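Long-range contacts in KauB (Pseudomonas aeruginosa PAO1, PDB 6B4R), which probably catalyses the NAD(P)+-dependent oxidation of aminoaldehydes and other aldehydes to the corresponding carboxylic acids: residues N126-S131 against M173-L178; V165-P170 against K191-S196; T239-G244 against R263-A268; T464-G469 against D478-A483. All coordinates share one frame; numbering follows the deposited sequence.

Contact 1 of 4, residues N126-S131 against M173-L178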
# COMPACT_ATOMS: atom_id res chain seq x y z
N ASN A 126 -20.15 -4.35 -14.66
CA ASN A 126 -19.55 -4.27 -13.33
C ASN A 126 -18.04 -4.05 -13.38
O ASN A 126 -17.47 -3.38 -12.51
CB ASN A 126 -19.88 -5.52 -12.51
CG ASN A 126 -19.23 -5.51 -11.14
OD1 ASN A 126 -19.63 -4.76 -10.26
ND2 ASN A 126 -18.22 -6.35 -10.96
N SER A 127 -17.40 -4.60 -14.40
CA SER A 127 -15.96 -4.43 -14.59
C SER A 127 -15.60 -2.98 -14.90
O SER A 127 -14.60 -2.46 -14.40
CB SER A 127 -15.45 -5.34 -15.70
OG SER A 127 -14.06 -5.14 -15.92
N LEU A 128 -16.42 -2.33 -15.73
CA LEU A 128 -16.23 -0.92 -16.03
C LEU A 128 -16.52 -0.08 -14.79
O LEU A 128 -15.78 0.84 -14.46
CB LEU A 128 -17.15 -0.48 -17.18
CG LEU A 128 -16.89 -1.06 -18.57
CD1 LEU A 128 -17.83 -0.42 -19.58
CD2 LEU A 128 -15.44 -0.84 -18.98
N ARG A 129 -17.62 -0.41 -14.11
CA ARG A 129 -18.03 0.32 -12.92
C ARG A 129 -16.98 0.23 -11.81
O ARG A 129 -16.64 1.23 -11.20
CB ARG A 129 -19.39 -0.19 -12.42
CG ARG A 129 -19.90 0.54 -11.19
CD ARG A 129 -21.27 0.02 -10.74
NE ARG A 129 -22.34 0.47 -11.62
CZ ARG A 129 -22.94 -0.30 -12.52
NH1 ARG A 129 -22.58 -1.57 -12.67
NH2 ARG A 129 -23.90 0.20 -13.28
N TRP A 130 -16.48 -0.98 -11.57
CA TRP A 130 -15.47 -1.22 -10.54
C TRP A 130 -14.20 -0.43 -10.81
O TRP A 130 -13.67 0.25 -9.92
CB TRP A 130 -15.15 -2.72 -10.47
CG TRP A 130 -14.42 -3.15 -9.23
CD1 TRP A 130 -14.98 -3.63 -8.07
CD2 TRP A 130 -13.00 -3.17 -9.02
NE1 TRP A 130 -14.00 -3.93 -7.16
CE2 TRP A 130 -12.77 -3.66 -7.72
CE3 TRP A 130 -11.90 -2.81 -9.81
CZ2 TRP A 130 -11.49 -3.80 -7.19
CZ3 TRP A 130 -10.63 -2.96 -9.28
CH2 TRP A 130 -10.43 -3.45 -7.98
N SER A 131 -13.71 -0.51 -12.05
CA SER A 131 -12.50 0.21 -12.45
C SER A 131 -12.69 1.72 -12.33
O SER A 131 -11.75 2.46 -12.04
CB SER A 131 -12.10 -0.15 -13.88
OG SER A 131 -11.89 -1.54 -14.01
N MET A 173 -14.12 -9.36 -22.13
CA MET A 173 -12.68 -9.16 -22.30
C MET A 173 -12.39 -7.73 -22.72
O MET A 173 -11.38 -7.15 -22.34
CB MET A 173 -12.11 -10.13 -23.34
CG MET A 173 -12.12 -11.60 -22.93
SD MET A 173 -11.24 -11.94 -21.39
CE MET A 173 -12.60 -12.14 -20.25
N SER A 174 -13.29 -7.16 -23.52
CA SER A 174 -13.15 -5.78 -23.95
C SER A 174 -13.16 -4.84 -22.75
O SER A 174 -12.34 -3.92 -22.66
CB SER A 174 -14.27 -5.40 -24.92
OG SER A 174 -14.22 -6.20 -26.09
N CYS A 175 -14.08 -5.08 -21.82
CA CYS A 175 -14.23 -4.22 -20.66
C CYS A 175 -13.15 -4.45 -19.60
O CYS A 175 -12.84 -3.56 -18.82
CB CYS A 175 -15.63 -4.36 -20.06
SG CYS A 175 -16.95 -3.73 -21.13
N TRP A 176 -12.58 -5.66 -19.57
CA TRP A 176 -11.43 -5.93 -18.71
C TRP A 176 -10.26 -5.05 -19.10
O TRP A 176 -9.44 -4.68 -18.27
CB TRP A 176 -11.01 -7.40 -18.78
CG TRP A 176 -11.82 -8.33 -17.93
CD1 TRP A 176 -13.01 -8.05 -17.31
CD2 TRP A 176 -11.51 -9.69 -17.59
NE1 TRP A 176 -13.45 -9.15 -16.61
CE2 TRP A 176 -12.55 -10.17 -16.76
CE3 TRP A 176 -10.44 -10.54 -17.90
CZ2 TRP A 176 -12.56 -11.46 -16.25
CZ3 TRP A 176 -10.45 -11.83 -17.38
CH2 TRP A 176 -11.51 -12.28 -16.57
N LYS A 177 -10.17 -4.74 -20.39
CA LYS A 177 -9.11 -3.87 -20.90
C LYS A 177 -9.53 -2.40 -20.84
O LYS A 177 -8.80 -1.56 -20.30
CB LYS A 177 -8.75 -4.26 -22.34
CG LYS A 177 -8.34 -5.72 -22.52
CD LYS A 177 -7.11 -6.05 -21.69
CE LYS A 177 -6.45 -7.34 -22.16
NZ LYS A 177 -7.34 -8.52 -22.06
N LEU A 178 -10.70 -2.10 -21.40
CA LEU A 178 -11.21 -0.72 -21.47
C LEU A 178 -11.34 -0.06 -20.10
O LEU A 178 -11.11 1.14 -19.97
CB LEU A 178 -12.56 -0.69 -22.18
CG LEU A 178 -12.53 -0.85 -23.70
CD1 LEU A 178 -13.94 -0.94 -24.24
CD2 LEU A 178 -11.79 0.33 -24.31
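L128 and C175 meet where helices 113-133 and 170-183 pack at a buried interface and run almost parallel, their short segments 9° apart and 8.5 Å between axes at closest approach. The small residues S127 and C175 suit this close spacing, because neither pushes the other backbone far off. L128 reaches along the interface and brings one branch to each part of the cysteine: CD2 lies 3.7 Å from C175 CB, while CD1 is 3.8 Å from C175 SG. A looser touch joins L128 CD2 to L178 CB.

Beside this apolar patch S127 OG stands 3.4 Å from W176 CD1. W176 starts out pointing away from segment 126-131, but with CG anti to its carbonyl carbon (chi1 -82°) the pyrrole part of the indole swings back to the serine. M173 CE rests over one face of the same indole, and both residues also touch the bound polyether. Within helix 113-133 the carbonyl oxygen S127 O takes two bonds, from S131 N and from S131 OG at 2.9 Å. No hydrogen bond crosses between the two segments, so the fit here depends on shape and on weak contacts of carbon, sulfur and oxygen, bringing the ligand-pocket indole beside the polar S127.

Contact 2 of 4, residues V165-P170 against K191-S196. With K (potassium ion), chain G; TOE (2-[2-(2-methoxy-ethoxy)-ethoxy]-ethoxyl), chain H.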
# COMPACT_ATOMS: atom_id res chain seq x y z
N VAL A 165 -8.79 -8.17 -28.61
CA VAL A 165 -9.60 -9.03 -27.75
C VAL A 165 -10.11 -10.28 -28.47
O VAL A 165 -10.36 -10.24 -29.67
CB VAL A 165 -10.80 -8.25 -27.15
CG1 VAL A 165 -10.30 -7.15 -26.23
CG2 VAL A 165 -11.66 -7.67 -28.25
N PRO A 166 -10.25 -11.39 -27.73
CA PRO A 166 -10.67 -12.67 -28.32
C PRO A 166 -12.16 -12.74 -28.59
O PRO A 166 -12.89 -11.77 -28.35
CB PRO A 166 -10.30 -13.68 -27.24
CG PRO A 166 -10.47 -12.92 -25.98
CD PRO A 166 -10.00 -11.52 -26.29
N TRP A 167 -12.61 -13.89 -29.08
CA TRP A 167 -14.00 -14.07 -29.49
C TRP A 167 -14.84 -14.86 -28.50
O TRP A 167 -16.06 -14.94 -28.64
CB TRP A 167 -14.06 -14.74 -30.86
CG TRP A 167 -13.21 -15.98 -30.98
CD1 TRP A 167 -11.99 -16.07 -31.59
CD2 TRP A 167 -13.51 -17.29 -30.48
NE1 TRP A 167 -11.52 -17.36 -31.51
CE2 TRP A 167 -12.43 -18.13 -30.83
CE3 TRP A 167 -14.59 -17.83 -29.78
CZ2 TRP A 167 -12.40 -19.48 -30.49
CZ3 TRP A 167 -14.56 -19.17 -29.44
CH2 TRP A 167 -13.47 -19.98 -29.80
N ASN A 168 -14.19 -15.45 -27.50
CA ASN A 168 -14.90 -16.29 -26.54
C ASN A 168 -15.67 -15.48 -25.49
O ASN A 168 -16.73 -15.90 -25.03
CB ASN A 168 -13.95 -17.29 -25.88
CG ASN A 168 -12.90 -16.62 -25.04
OD1 ASN A 168 -12.50 -15.49 -25.31
ND2 ASN A 168 -12.43 -17.31 -24.00
N PHE A 169 -15.13 -14.33 -25.12
CA PHE A 169 -15.83 -13.37 -24.27
C PHE A 169 -15.65 -11.96 -24.81
O PHE A 169 -15.02 -11.12 -24.15
CB PHE A 169 -15.32 -13.45 -22.82
CG PHE A 169 -15.65 -14.73 -22.12
CD1 PHE A 169 -16.87 -14.89 -21.47
CD2 PHE A 169 -14.75 -15.79 -22.10
CE1 PHE A 169 -17.18 -16.07 -20.81
CE2 PHE A 169 -15.05 -16.97 -21.44
CZ PHE A 169 -16.27 -17.12 -20.80
N PRO A 170 -16.21 -11.67 -25.99
CA PRO A 170 -15.97 -10.43 -26.73
C PRO A 170 -16.22 -9.16 -25.92
O PRO A 170 -15.35 -8.29 -25.88
CB PRO A 170 -16.96 -10.51 -27.89
CG PRO A 170 -17.25 -11.96 -28.05
CD PRO A 170 -17.21 -12.52 -26.66
N LYS A 191 -9.32 -3.53 -31.29
CA LYS A 191 -9.48 -4.40 -32.44
C LYS A 191 -10.10 -5.71 -31.97
O LYS A 191 -9.42 -6.55 -31.37
CB LYS A 191 -8.12 -4.65 -33.11
CG LYS A 191 -8.20 -5.37 -34.46
CD LYS A 191 -8.14 -6.88 -34.30
CE LYS A 191 -8.48 -7.60 -35.58
NZ LYS A 191 -8.66 -9.06 -35.35
N PRO A 192 -11.40 -5.87 -32.22
CA PRO A 192 -12.11 -7.10 -31.84
C PRO A 192 -11.76 -8.24 -32.79
O PRO A 192 -11.26 -8.00 -33.89
CB PRO A 192 -13.58 -6.71 -32.01
CG PRO A 192 -13.57 -5.69 -33.10
CD PRO A 192 -12.29 -4.91 -32.90
N SER A 193 -12.03 -9.47 -32.38
CA SER A 193 -11.81 -10.62 -33.24
C SER A 193 -12.73 -10.56 -34.45
O SER A 193 -13.85 -10.06 -34.36
CB SER A 193 -12.05 -11.92 -32.46
OG SER A 193 -12.14 -13.03 -33.34
N GLU A 194 -12.26 -11.08 -35.58
CA GLU A 194 -13.08 -11.11 -36.79
C GLU A 194 -14.20 -12.14 -36.67
O GLU A 194 -15.10 -12.20 -37.51
CB GLU A 194 -12.22 -11.41 -38.02
CG GLU A 194 -11.61 -12.81 -38.05
CD GLU A 194 -10.34 -12.91 -37.24
OE1 GLU A 194 -9.82 -11.86 -36.80
OE2 GLU A 194 -9.85 -14.04 -37.04
N LYS A 195 -14.14 -12.94 -35.61
CA LYS A 195 -15.19 -13.92 -35.34
C LYS A 195 -16.31 -13.33 -34.49
O LYS A 195 -17.35 -13.96 -34.31
CB LYS A 195 -14.60 -15.14 -34.63
CG LYS A 195 -13.56 -15.91 -35.43
CD LYS A 195 -13.08 -17.13 -34.65
CE LYS A 195 -11.96 -17.85 -35.38
NZ LYS A 195 -12.39 -18.38 -36.70
N SER A 196 -16.11 -12.12 -33.98
CA SER A 196 -17.11 -11.48 -33.12
C SER A 196 -16.88 -9.97 -32.94
O SER A 196 -16.44 -9.54 -31.88
CB SER A 196 -17.14 -12.15 -31.75
OG SER A 196 -15.86 -12.07 -31.13
K K G . -19.55 -14.24 -36.20
O2' TOE H . -10.97 -16.31 -21.58
CA' TOE H . -10.43 -15.67 -20.41
CB' TOE H . -10.70 -16.54 -19.19
OC' TOE H . -11.83 -16.05 -18.47
CD' TOE H . -12.04 -16.80 -17.27
CE' TOE H . -12.71 -15.92 -16.23
OF' TOE H . -14.09 -15.72 -16.56
CG' TOE H . -14.74 -14.90 -15.60
CH' TOE H . -16.25 -14.99 -15.80
OI' TOE H . -16.67 -16.34 -15.65
CK' TOE H . -18.09 -16.45 -15.54
O HOH W 1 -13.89 -10.05 -30.35
O HOH W 2 -17.76 -12.83 -37.96
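One water oxygen is gripped from both segments, by P166 O, S193 N and S196 OG: the water donates to P166 O at 2.8 Å, accepts from S193 N at 2.8 Å and lies 2.9 Å from S196 OG. It bridges the two backbones next to the direct V165 N to K191 O hydrogen bond (3.3 Å). W167 then crosses to the other segment, its CG set between its own backbone N and carbonyl carbon (chi1 49°), which puts the indole beside K195. The aliphatic part of K195 lies alongside, pointing the same way, with K195 CD over one face 3.6 Å from the centroid of the five-membered ring, a CH-pi contact. S193 OG instead sits at the edge, near the ring plane. A long lysine suits both tasks, apolar along its methylenes and charged at its tip, where NZ pairs with D346.

These are neighbouring loops, each leaving a parallel strand (149-164 and 187-191) for a helix, in a Rossmann-like arrangement. S193 begins a type I beta turn, and its OG accepts from K195 N at 3.0 Å, an ST turn. K195 O binds the potassium ion at 2.9 Å, together with D108 and L40. Pointing away from segment 191-196, N168 donates from ND2 to the polyether oxygen O2' (3.0 Å, 154°). In relatives the asparagine of this PWNFP sequence contributes to the oxyanion hole, a role N168 probably shares.

Contact 3 of 4, residues T239-G244 against R263-A268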
# COMPACT_ATOMS: atom_id res chain seq x y z
N THR A 239 1.37 0.99 -26.02
CA THR A 239 1.09 -0.24 -25.29
C THR A 239 0.13 -1.14 -26.07
O THR A 239 -0.87 -0.67 -26.61
CB THR A 239 0.48 0.07 -23.89
OG1 THR A 239 1.44 0.78 -23.10
CG2 THR A 239 0.09 -1.21 -23.16
N LEU A 240 0.45 -2.43 -26.11
CA LEU A 240 -0.39 -3.42 -26.77
C LEU A 240 -0.82 -4.47 -25.74
O LEU A 240 0.02 -5.14 -25.15
CB LEU A 240 0.37 -4.08 -27.92
CG LEU A 240 -0.31 -5.10 -28.84
CD1 LEU A 240 -0.27 -6.51 -28.27
CD2 LEU A 240 -1.74 -4.69 -29.14
N VAL A 241 -2.12 -4.59 -25.53
CA VAL A 241 -2.64 -5.64 -24.66
C VAL A 241 -3.42 -6.66 -25.49
O VAL A 241 -4.05 -6.31 -26.49
CB VAL A 241 -3.52 -5.08 -23.52
CG1 VAL A 241 -2.71 -4.14 -22.65
CG2 VAL A 241 -4.75 -4.38 -24.08
N PHE A 242 -3.36 -7.93 -25.09
CA PHE A 242 -3.90 -9.00 -25.92
C PHE A 242 -4.34 -10.21 -25.11
O PHE A 242 -3.73 -10.56 -24.10
CB PHE A 242 -2.86 -9.40 -26.97
CG PHE A 242 -3.18 -10.67 -27.71
CD1 PHE A 242 -4.02 -10.65 -28.82
CD2 PHE A 242 -2.62 -11.87 -27.33
CE1 PHE A 242 -4.30 -11.81 -29.51
CE2 PHE A 242 -2.90 -13.04 -28.01
CZ PHE A 242 -3.74 -13.01 -29.11
N THR A 243 -5.42 -10.84 -25.56
CA THR A 243 -5.87 -12.11 -25.02
C THR A 243 -6.21 -13.04 -26.18
O THR A 243 -7.02 -12.70 -27.04
CB THR A 243 -7.11 -11.94 -24.12
OG1 THR A 243 -6.80 -11.05 -23.04
CG2 THR A 243 -7.54 -13.29 -23.56
N GLY A 244 -5.58 -14.21 -26.20
CA GLY A 244 -5.79 -15.16 -27.28
C GLY A 244 -4.89 -16.37 -27.17
O GLY A 244 -4.68 -16.90 -26.08
N ARG A 263 5.30 -1.57 -24.91
CA ARG A 263 4.97 -2.50 -23.83
C ARG A 263 3.96 -3.52 -24.33
O ARG A 263 3.01 -3.16 -25.02
CB ARG A 263 4.42 -1.77 -22.61
CG ARG A 263 5.44 -0.95 -21.83
CD ARG A 263 5.46 0.50 -22.28
NE ARG A 263 6.41 1.29 -21.52
CZ ARG A 263 7.67 1.51 -21.89
NH1 ARG A 263 8.12 1.00 -23.03
NH2 ARG A 263 8.47 2.24 -21.12
N VAL A 264 4.17 -4.78 -23.98
CA VAL A 264 3.30 -5.85 -24.44
C VAL A 264 2.80 -6.71 -23.29
O VAL A 264 3.58 -7.37 -22.60
CB VAL A 264 4.00 -6.74 -25.49
CG1 VAL A 264 3.13 -7.92 -25.84
CG2 VAL A 264 4.32 -5.94 -26.73
N TRP A 265 1.49 -6.69 -23.07
CA TRP A 265 0.86 -7.48 -22.02
C TRP A 265 -0.06 -8.51 -22.66
O TRP A 265 -0.95 -8.15 -23.44
CB TRP A 265 0.10 -6.58 -21.06
CG TRP A 265 0.94 -5.46 -20.52
CD1 TRP A 265 1.00 -4.18 -20.99
CD2 TRP A 265 1.86 -5.52 -19.43
NE1 TRP A 265 1.89 -3.44 -20.26
CE2 TRP A 265 2.43 -4.24 -19.29
CE3 TRP A 265 2.25 -6.54 -18.55
CZ2 TRP A 265 3.38 -3.95 -18.30
CZ3 TRP A 265 3.19 -6.25 -17.57
CH2 TRP A 265 3.74 -4.96 -17.46
N LEU A 266 0.15 -9.78 -22.34
CA LEU A 266 -0.55 -10.85 -23.03
C LEU A 266 -1.21 -11.85 -22.09
O LEU A 266 -0.72 -12.10 -20.99
CB LEU A 266 0.44 -11.62 -23.91
CG LEU A 266 1.30 -10.81 -24.87
CD1 LEU A 266 2.43 -11.67 -25.41
CD2 LEU A 266 0.46 -10.27 -26.01
N GLU A 267 -2.32 -12.42 -22.55
CA GLU A 267 -2.98 -13.51 -21.85
C GLU A 267 -3.22 -14.64 -22.84
O GLU A 267 -4.19 -14.62 -23.59
CB GLU A 267 -4.29 -13.04 -21.23
CG GLU A 267 -4.16 -11.77 -20.39
CD GLU A 267 -4.91 -11.86 -19.07
OE1 GLU A 267 -5.84 -12.69 -18.96
OE2 GLU A 267 -4.57 -11.10 -18.14
N ALA A 268 -2.33 -15.63 -22.84
CA ALA A 268 -2.37 -16.69 -23.84
C ALA A 268 -3.22 -17.89 -23.43
O ALA A 268 -4.12 -17.78 -22.60
CB ALA A 268 -0.95 -17.13 -24.20
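L240 and W265 form the straight part of a parallel ladder: L240 N donates to R263 O at 2.9 Å, and W265 N returns a bond to L240 O at 3.0 Å. F242 continues the ladder with more bent bonds, its N bonded to W265 O and its O accepting from E267 N; G244 N to E267 O (3.0 Å) closes the series. The oxygens R263 O, L240 O, W265 O, F242 O and E267 O also meet CA-H groups across the pair.

Side chains alternate between the two faces. On the face of T239, V241 and T243 lie W265 and the predicted active-site E267. T239 CG2 touches the edge of the indole, 3.8 Å from W265 CD1 and in the ring plane, while V241 CG1 lies 4.0 Å from W265 CB. Beta-branched residues suit these extended positions. T243 and E267 lie side by side, and T243 OG1 finds its polar partner in K177. On the other face L266 CD2 nestles 3.6 Å from F242 CB; with L266 CG anti to the carbonyl carbon (chi1 -52°), this branch leans across to the neighbouring strand.

The guanidinium of R263 leads away from strand 239-243 to a salt bridge with E489. The two strands and helix 246-258 make a beta-alpha-beta unit, the helix lying against F242, V264 and L266. Strand 149-164 bonds to strand 239-243, and strand 474-475 borders strand 263-267.

Contact 4 of 4, residues T464-G469 against D478-A483. With TOE (2-[2-(2-methoxy-ethoxy)-ethoxy]-ethoxyl), chain H; EDO (1,2-ethanediol), chain F.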
# COMPACT_ATOMS: atom_id res chain seq x y z
N THR A 464 -11.87 -8.05 -7.63
CA THR A 464 -10.77 -7.82 -6.70
C THR A 464 -9.62 -8.80 -6.91
O THR A 464 -8.55 -8.66 -6.31
CB THR A 464 -11.24 -7.91 -5.23
OG1 THR A 464 -11.60 -9.26 -4.92
CG2 THR A 464 -12.43 -6.99 -4.98
N ALA A 465 -9.83 -9.80 -7.77
CA ALA A 465 -8.83 -10.83 -8.01
C ALA A 465 -8.07 -10.61 -9.32
O ALA A 465 -8.67 -10.63 -10.39
CB ALA A 465 -9.47 -12.21 -8.00
N PRO A 466 -6.75 -10.40 -9.23
CA PRO A 466 -5.92 -10.29 -10.43
C PRO A 466 -5.99 -11.57 -11.26
O PRO A 466 -6.06 -12.67 -10.70
CB PRO A 466 -4.50 -10.08 -9.86
CG PRO A 466 -4.57 -10.58 -8.45
CD PRO A 466 -5.96 -10.28 -7.99
N PHE A 467 -5.98 -11.42 -12.58
CA PHE A 467 -6.16 -12.54 -13.48
C PHE A 467 -5.11 -12.52 -14.59
O PHE A 467 -5.00 -11.54 -15.32
CB PHE A 467 -7.57 -12.50 -14.09
CG PHE A 467 -7.91 -13.70 -14.92
CD1 PHE A 467 -8.55 -14.79 -14.37
CD2 PHE A 467 -7.60 -13.73 -16.27
CE1 PHE A 467 -8.87 -15.89 -15.14
CE2 PHE A 467 -7.91 -14.82 -17.05
CZ PHE A 467 -8.55 -15.90 -16.48
N GLY A 468 -4.35 -13.60 -14.70
CA GLY A 468 -3.28 -13.70 -15.68
C GLY A 468 -2.50 -14.99 -15.52
O GLY A 468 -2.75 -15.76 -14.59
N GLY A 469 -1.54 -15.23 -16.41
CA GLY A 469 -0.85 -16.51 -16.41
C GLY A 469 0.60 -16.51 -15.98
O GLY A 469 1.27 -15.48 -15.98
N ASP A 478 -5.12 -8.96 -15.48
CA ASP A 478 -6.38 -8.25 -15.66
C ASP A 478 -7.14 -8.20 -14.33
O ASP A 478 -6.84 -8.97 -13.42
CB ASP A 478 -7.24 -8.93 -16.74
CG ASP A 478 -6.77 -8.64 -18.15
OD1 ASP A 478 -6.23 -7.53 -18.39
OD2 ASP A 478 -6.94 -9.51 -19.03
N LYS A 479 -8.10 -7.29 -14.24
CA LYS A 479 -8.87 -7.06 -13.00
C LYS A 479 -7.99 -6.59 -11.84
O LYS A 479 -6.77 -6.45 -11.98
CB LYS A 479 -9.70 -8.28 -12.61
CG LYS A 479 -10.65 -8.76 -13.71
CD LYS A 479 -11.59 -9.84 -13.18
CE LYS A 479 -10.84 -11.07 -12.72
NZ LYS A 479 -11.71 -12.01 -11.96
N SER A 480 -8.62 -6.32 -10.70
CA SER A 480 -7.95 -5.74 -9.53
C SER A 480 -7.31 -4.39 -9.84
O SER A 480 -7.48 -3.85 -10.94
CB SER A 480 -6.91 -6.70 -8.93
OG SER A 480 -5.76 -6.80 -9.75
N LEU A 481 -6.57 -3.84 -8.89
CA LEU A 481 -5.88 -2.57 -9.11
C LEU A 481 -4.57 -2.80 -9.87
O LEU A 481 -3.96 -1.85 -10.37
CB LEU A 481 -5.61 -1.85 -7.79
CG LEU A 481 -6.79 -1.63 -6.85
CD1 LEU A 481 -6.32 -1.02 -5.54
CD2 LEU A 481 -7.85 -0.74 -7.49
N HIS A 482 -4.16 -4.06 -9.96
CA HIS A 482 -2.94 -4.42 -10.68
C HIS A 482 -3.08 -4.19 -12.18
O HIS A 482 -2.09 -3.97 -12.88
CB HIS A 482 -2.56 -5.88 -10.40
CG HIS A 482 -2.09 -6.13 -9.00
ND1 HIS A 482 -1.01 -5.47 -8.46
CD2 HIS A 482 -2.54 -6.96 -8.04
CE1 HIS A 482 -0.82 -5.88 -7.22
NE2 HIS A 482 -1.74 -6.79 -6.94
N ALA A 483 -4.31 -4.25 -12.67
CA ALA A 483 -4.59 -4.05 -14.09
C ALA A 483 -4.17 -2.65 -14.55
O ALA A 483 -3.74 -2.47 -15.69
CB ALA A 483 -6.06 -4.29 -14.39
O2' TOE H . -10.97 -16.31 -21.58
CA' TOE H . -10.43 -15.67 -20.41
CB' TOE H . -10.70 -16.54 -19.19
OC' TOE H . -11.83 -16.05 -18.47
CD' TOE H . -12.04 -16.80 -17.27
CE' TOE H . -12.71 -15.92 -16.23
OF' TOE H . -14.09 -15.72 -16.56
CG' TOE H . -14.74 -14.90 -15.60
CH' TOE H . -16.25 -14.99 -15.80
OI' TOE H . -16.67 -16.34 -15.65
CK' TOE H . -18.09 -16.45 -15.54
C1 EDO F . -4.03 -4.63 -6.31
O1 EDO F . -5.45 -4.82 -6.36
C2 EDO F . -3.65 -3.48 -5.38
O2 EDO F . -2.27 -3.14 -5.59
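K479 and S480 are two successive non-glycine residues with positive phi (62° and 59°) and extended psi, an uncommon backbone; both side chains point toward segment 464-469. K479 runs alongside A465 and F467: its CE lies 3.2 Å from A465 O and 3.8 Å from F467 CB, and its NZ goes on to bond D462 O. A long, flexible lysine suits this, since its methylenes can pack while the ammonium reaches a backbone oxygen beyond. S480 OG meets P466 CB at 3.5 Å, and the compact ring of the proline, which has no N-H to satisfy, suits a place against side chains. P466 and H482 lie side by side, pointing the same way, their CB and CD2 4.1 Å apart.

The two loops flank the short strand 474-475, the second leading on to strand 488-496. A single antiparallel bridge of the hydrogen-bonded kind joins them, in which F467 N donates to D478 O and D478 N to F467 O. S480 OG accepts from H482 N at 3.2 Å, an ST turn; residues 481-483 then take helical torsions without the regular bonds. Over one face of the H482 imidazole sits an ethanediol, probably from the crystallisation liquor, which takes a hydrogen bond from L481 N at 2.9 Å; H482 NE2 bonds an acidic side chain of a neighbouring subunit.

Because F467 CG is anti to its own nitrogen (chi1 -174°), its ring leads away from segment 478-483 into the ligand pocket, where CZ lies 3.5 Å from the polyether carbon CB'. D478 forms salt bridges from OD1 to K486 and from OD2 to K177.

Contact 1 touches the other three. M173 CG packs 3.7 Å from P166 CG of contact 2, while K177 NZ probably hydrogen-bonds T243 OG1 of contact 3 at 2.8 Å. The same K177 NZ forms a salt bridge with D478 OD2 of contact 4. W176 and F467 stack edge-to-face, W176 CZ3 to F467 CD2 3.6 Å, so contacts 1 and 4 share a wall of the polyether pocket. Contacts 2 and 4 do not meet, their nearest atoms being about 8 Å apart, yet both touch the polyether, N168 by a hydrogen bond and F467 by packing. P166 CD lies 3.3 Å from T243 O, joining contacts 2 and 3. The predicted active-site E267 lies beside D478, though with two deposited conformers their closest approach is doubtful.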